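Side-chain contacts in deoxyribose-phosphate aldolase (Toxoplasma gondii, PDB 4EIV), which is a member of the deoxyribose-phosphate aldolase family, whose fold is an eight-stranded parallel beta/alpha barrel: residues Ser142-Lys145 against Lys146-Pro150; Thr192-Met196 against Phe197-Leu201. All blocks are in the same frame, centred on the assembly; numbering follows the deposited sequence. Where two conformers were deposited one is given.

Interaction 1 (Ser142-Lys145 against Lys146-Pro150); sequences SEVK and KVVGP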
# COMPACT_ATOMS: atom_id res chain seq x y z
N SER A 142 -25.08 13.51 -10.90
CA SER A 142 -25.44 12.57 -11.97
C SER A 142 -25.25 13.16 -13.38
O SER A 142 -24.88 12.44 -14.31
CB SER A 142 -26.86 12.02 -11.79
OG SER A 142 -27.85 13.02 -11.85
N GLU A 143 -25.56 14.45 -13.55
CA GLU A 143 -25.34 15.13 -14.81
C GLU A 143 -23.87 15.28 -15.15
O GLU A 143 -23.47 15.07 -16.29
CB GLU A 143 -26.07 16.47 -14.81
CG GLU A 143 -27.59 16.29 -14.93
CD GLU A 143 -27.99 15.67 -16.24
OE1 GLU A 143 -28.77 14.68 -16.22
OE2 GLU A 143 -27.49 16.15 -17.29
N VAL A 144 -23.06 15.64 -14.16
CA VAL A 144 -21.63 15.75 -14.39
C VAL A 144 -21.03 14.37 -14.69
O VAL A 144 -20.17 14.22 -15.57
CB VAL A 144 -20.92 16.47 -13.21
CG1 VAL A 144 -19.38 16.43 -13.36
CG2 VAL A 144 -21.40 17.92 -13.12
N LYS A 145 -21.46 13.35 -13.95
CA LYS A 145 -20.94 11.98 -14.20
C LYS A 145 -21.19 11.51 -15.62
O LYS A 145 -20.37 10.79 -16.17
CB LYS A 145 -21.50 10.97 -13.19
CG LYS A 145 -20.90 9.55 -13.26
CD LYS A 145 -19.37 9.47 -13.20
CE LYS A 145 -18.84 8.03 -13.39
NZ LYS A 145 -17.32 7.92 -13.42
N LYS A 146 -22.30 11.93 -16.22
CA LYS A 146 -22.61 11.56 -17.60
C LYS A 146 -21.54 12.04 -18.58
O LYS A 146 -21.23 11.34 -19.54
CB LYS A 146 -23.96 12.15 -18.04
CG LYS A 146 -25.19 11.46 -17.47
CD LYS A 146 -26.46 12.13 -18.00
CE LYS A 146 -27.72 11.54 -17.37
NZ LYS A 146 -28.94 12.31 -17.78
N VAL A 147 -20.99 13.23 -18.34
CA VAL A 147 -19.97 13.77 -19.23
C VAL A 147 -18.57 13.31 -18.90
O VAL A 147 -17.71 13.29 -19.78
CB VAL A 147 -20.05 15.34 -19.34
CG1 VAL A 147 -21.46 15.77 -19.83
CG2 VAL A 147 -19.69 16.02 -18.07
N VAL A 148 -18.31 12.94 -17.65
CA VAL A 148 -16.98 12.45 -17.29
C VAL A 148 -16.79 11.02 -17.79
O VAL A 148 -15.67 10.59 -18.08
CB VAL A 148 -16.74 12.52 -15.78
CG1 VAL A 148 -16.90 13.96 -15.27
CG2 VAL A 148 -17.64 11.58 -15.07
N GLY A 149 -17.89 10.28 -17.92
CA GLY A 149 -17.82 8.91 -18.43
C GLY A 149 -17.02 8.06 -17.45
O GLY A 149 -17.23 8.15 -16.25
N PRO A 150 -16.08 7.25 -17.96
CA PRO A 150 -15.31 6.37 -17.08
C PRO A 150 -14.22 7.05 -16.24
O PRO A 150 -13.62 6.41 -15.38
CB PRO A 150 -14.70 5.36 -18.05
CG PRO A 150 -14.56 6.09 -19.32
CD PRO A 150 -15.76 7.00 -19.38

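Interaction 2 (Thr192-Met196 against Phe197-Leu201); sequences THATM and FTVHL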
# COMPACT_ATOMS: atom_id res chain seq x y z
N THR A 192 -12.26 26.02 6.51
CA THR A 192 -12.08 24.79 7.27
C THR A 192 -11.89 23.62 6.29
O THR A 192 -12.23 23.68 5.10
CB THR A 192 -13.23 24.53 8.26
OG1 THR A 192 -14.44 24.30 7.54
CG2 THR A 192 -13.41 25.73 9.23
N HIS A 193 -11.33 22.55 6.81
CA HIS A 193 -10.90 21.42 6.01
C HIS A 193 -11.24 20.14 6.73
O HIS A 193 -12.06 20.14 7.66
CB HIS A 193 -9.39 21.56 5.79
CG HIS A 193 -9.02 22.87 5.19
ND1 HIS A 193 -9.12 23.12 3.84
CD2 HIS A 193 -8.61 24.03 5.76
CE1 HIS A 193 -8.77 24.37 3.59
NE2 HIS A 193 -8.45 24.95 4.74
N ALA A 194 -10.63 19.03 6.35
CA ALA A 194 -10.93 17.77 6.98
C ALA A 194 -10.65 17.80 8.46
O ALA A 194 -9.67 18.39 8.91
CB ALA A 194 -10.11 16.63 6.35
N THR A 195 -11.52 17.12 9.20
CA THR A 195 -11.26 16.87 10.63
C THR A 195 -11.50 15.39 10.88
O THR A 195 -12.11 14.69 10.06
CB THR A 195 -12.18 17.64 11.55
OG1 THR A 195 -13.53 17.29 11.26
CG2 THR A 195 -11.98 19.17 11.43
N MET A 196 -11.02 14.91 12.01
CA MET A 196 -11.28 13.53 12.42
C MET A 196 -12.80 13.28 12.38
O MET A 196 -13.27 12.25 11.88
CB MET A 196 -10.69 13.33 13.82
CG MET A 196 -10.84 11.97 14.41
SD MET A 196 -10.00 11.93 16.00
CE MET A 196 -10.53 10.31 16.56
N PHE A 197 -13.56 14.24 12.86
CA PHE A 197 -15.02 14.15 12.90
C PHE A 197 -15.61 13.96 11.51
O PHE A 197 -16.38 13.04 11.30
CB PHE A 197 -15.59 15.41 13.59
CG PHE A 197 -17.09 15.52 13.55
CD1 PHE A 197 -17.88 14.74 14.37
CD2 PHE A 197 -17.70 16.40 12.69
CE1 PHE A 197 -19.27 14.85 14.34
CE2 PHE A 197 -19.08 16.53 12.66
CZ PHE A 197 -19.86 15.74 13.47
N THR A 198 -15.24 14.82 10.57
CA THR A 198 -15.82 14.68 9.23
C THR A 198 -15.35 13.43 8.52
O THR A 198 -16.11 12.82 7.76
CB THR A 198 -15.63 15.94 8.36
OG1 THR A 198 -14.25 16.18 8.04
CG2 THR A 198 -16.24 17.15 9.01
N VAL A 199 -14.09 13.05 8.70
CA VAL A 199 -13.61 11.82 8.05
C VAL A 199 -14.37 10.61 8.61
O VAL A 199 -14.67 9.67 7.87
CB VAL A 199 -12.07 11.67 8.20
CG1 VAL A 199 -11.59 10.26 7.78
CG2 VAL A 199 -11.36 12.75 7.39
N HIS A 200 -14.65 10.60 9.91
CA HIS A 200 -15.42 9.51 10.50
C HIS A 200 -16.83 9.41 9.88
O HIS A 200 -17.27 8.32 9.48
CB HIS A 200 -15.47 9.72 12.03
CG HIS A 200 -16.26 8.68 12.75
ND1 HIS A 200 -17.41 8.96 13.46
CD2 HIS A 200 -16.09 7.34 12.84
CE1 HIS A 200 -17.89 7.85 13.98
NE2 HIS A 200 -17.11 6.85 13.62
N LEU A 201 -17.52 10.54 9.75
CA LEU A 201 -18.84 10.54 9.15
C LEU A 201 -18.86 10.09 7.71
O LEU A 201 -19.73 9.33 7.29
CB LEU A 201 -19.50 11.93 9.28
CG LEU A 201 -19.86 12.38 10.69
CD1 LEU A 201 -20.62 13.69 10.59
CD2 LEU A 201 -20.70 11.31 11.40
O HOH W 1 -14.44 18.21 6.06

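Interaction 1 (Ser142-Lys145 against Lys146-Pro150)
Ser142 O accepts the backbone N of Lys146 at a long 3.3 Å in the last turns of helix 130-148, one of the outer helices of the beta/alpha barrel, just before its chain breaks at Gly149 to enter strand 152-156. In the conformer given, Ser142 OG hydrogen-bonds Arg138 O. Glu143 and Lys146 run side by side, three residues apart, and close a salt bridge of 2.8 Å between Glu143 OE1 and Lys146 NZ, on the syn side of the carboxylate and 25° out of its plane. The glutamate reaches it by a bend at chi2 (-64°), whereas the lysine chain is extended beyond CG. Val144 faces inward with Val148, the methyls Val144 CG1 and Val148 CG1 4.0 Å apart; Val144 also packs on Val102 of helix 99-111 and on Leu153 of strand 152-156. Val144 O takes Val148 N at 3.1 Å, the regular helical bond, and Val147 N more weakly. Lys145 O receives Gly149 N at the end of the helix. The Lys145 side chain, bent at chi2 (52°), passes the Val148 side chain at about a right angle, and Lys145 CD lies a tight 3.3 Å from Val148 CG2. The ammonium group forms a salt bridge with Asp181, which probably offsets part of its charge. Gly149, with positive phi, takes the chain out of the helix, and Gly149 O is met by Lys145 NZ at 2.8 Å, nearly end-on to the C=O.

Interaction 2 (Thr192-Met196 against Phe197-Leu201)
Thr195 and Thr198 form a capping box at the start of helix 196-210, with Thr195 as N-cap. Two reciprocal, nearly straight hydrogen bonds make it: Thr198 N gives to Thr195 OG1 at 3.1 Å (168°), and Thr195 N gives to Thr198 OG1 at 3.1 Å (174°). Each hydroxyl stands between its own backbone N and carbonyl carbon, which turns it toward the partner's amide. Backbone bonds continue the helix: Val199 N meets Thr195 O and His200 N meets Met196 O, both at 2.9 Å. A water oxygen lies 2.8 Å from Thr198 OG1 and gives a weak bond to His193 O, bridging the loop to the first turn. Apolar contacts are fewer: Ala194 CB lies 4.2 Å from Val199 CG2. The Phe197 ring has Thr195 OG1 at its edge, near the ring plane. The first turn is seated between helices and barrel: Phe197 and Thr198 rest on Ile168 of helix 165-178, Val199 and His200 on Gln252 of helix 243-257, whose amide nitrogen also bonds Met196 O, and Ala194 and Val199 on Ile236 of strand 233-237.

In the fold
Both contacts are local and lie in series along the chain, neither nesting nor crossing. From the N terminus, interaction 1 comes first, at the C-terminal end of helix 130-148, where the chain turns into strand 152-156. Helix 165-178 and strand 182-184 follow, and interaction 2 then closes the loop after that strand onto the beginning of helix 196-210. One contact thus finishes a helix ahead of a strand, the other starts a helix after a strand. The centres of interaction 1 and interaction 2 are about 27 Å apart, and the two do not touch. Interaction 1 borders helix 99-111 and strand 152-156; interaction 2 borders helices 165-178 and 243-257 and strand 233-237.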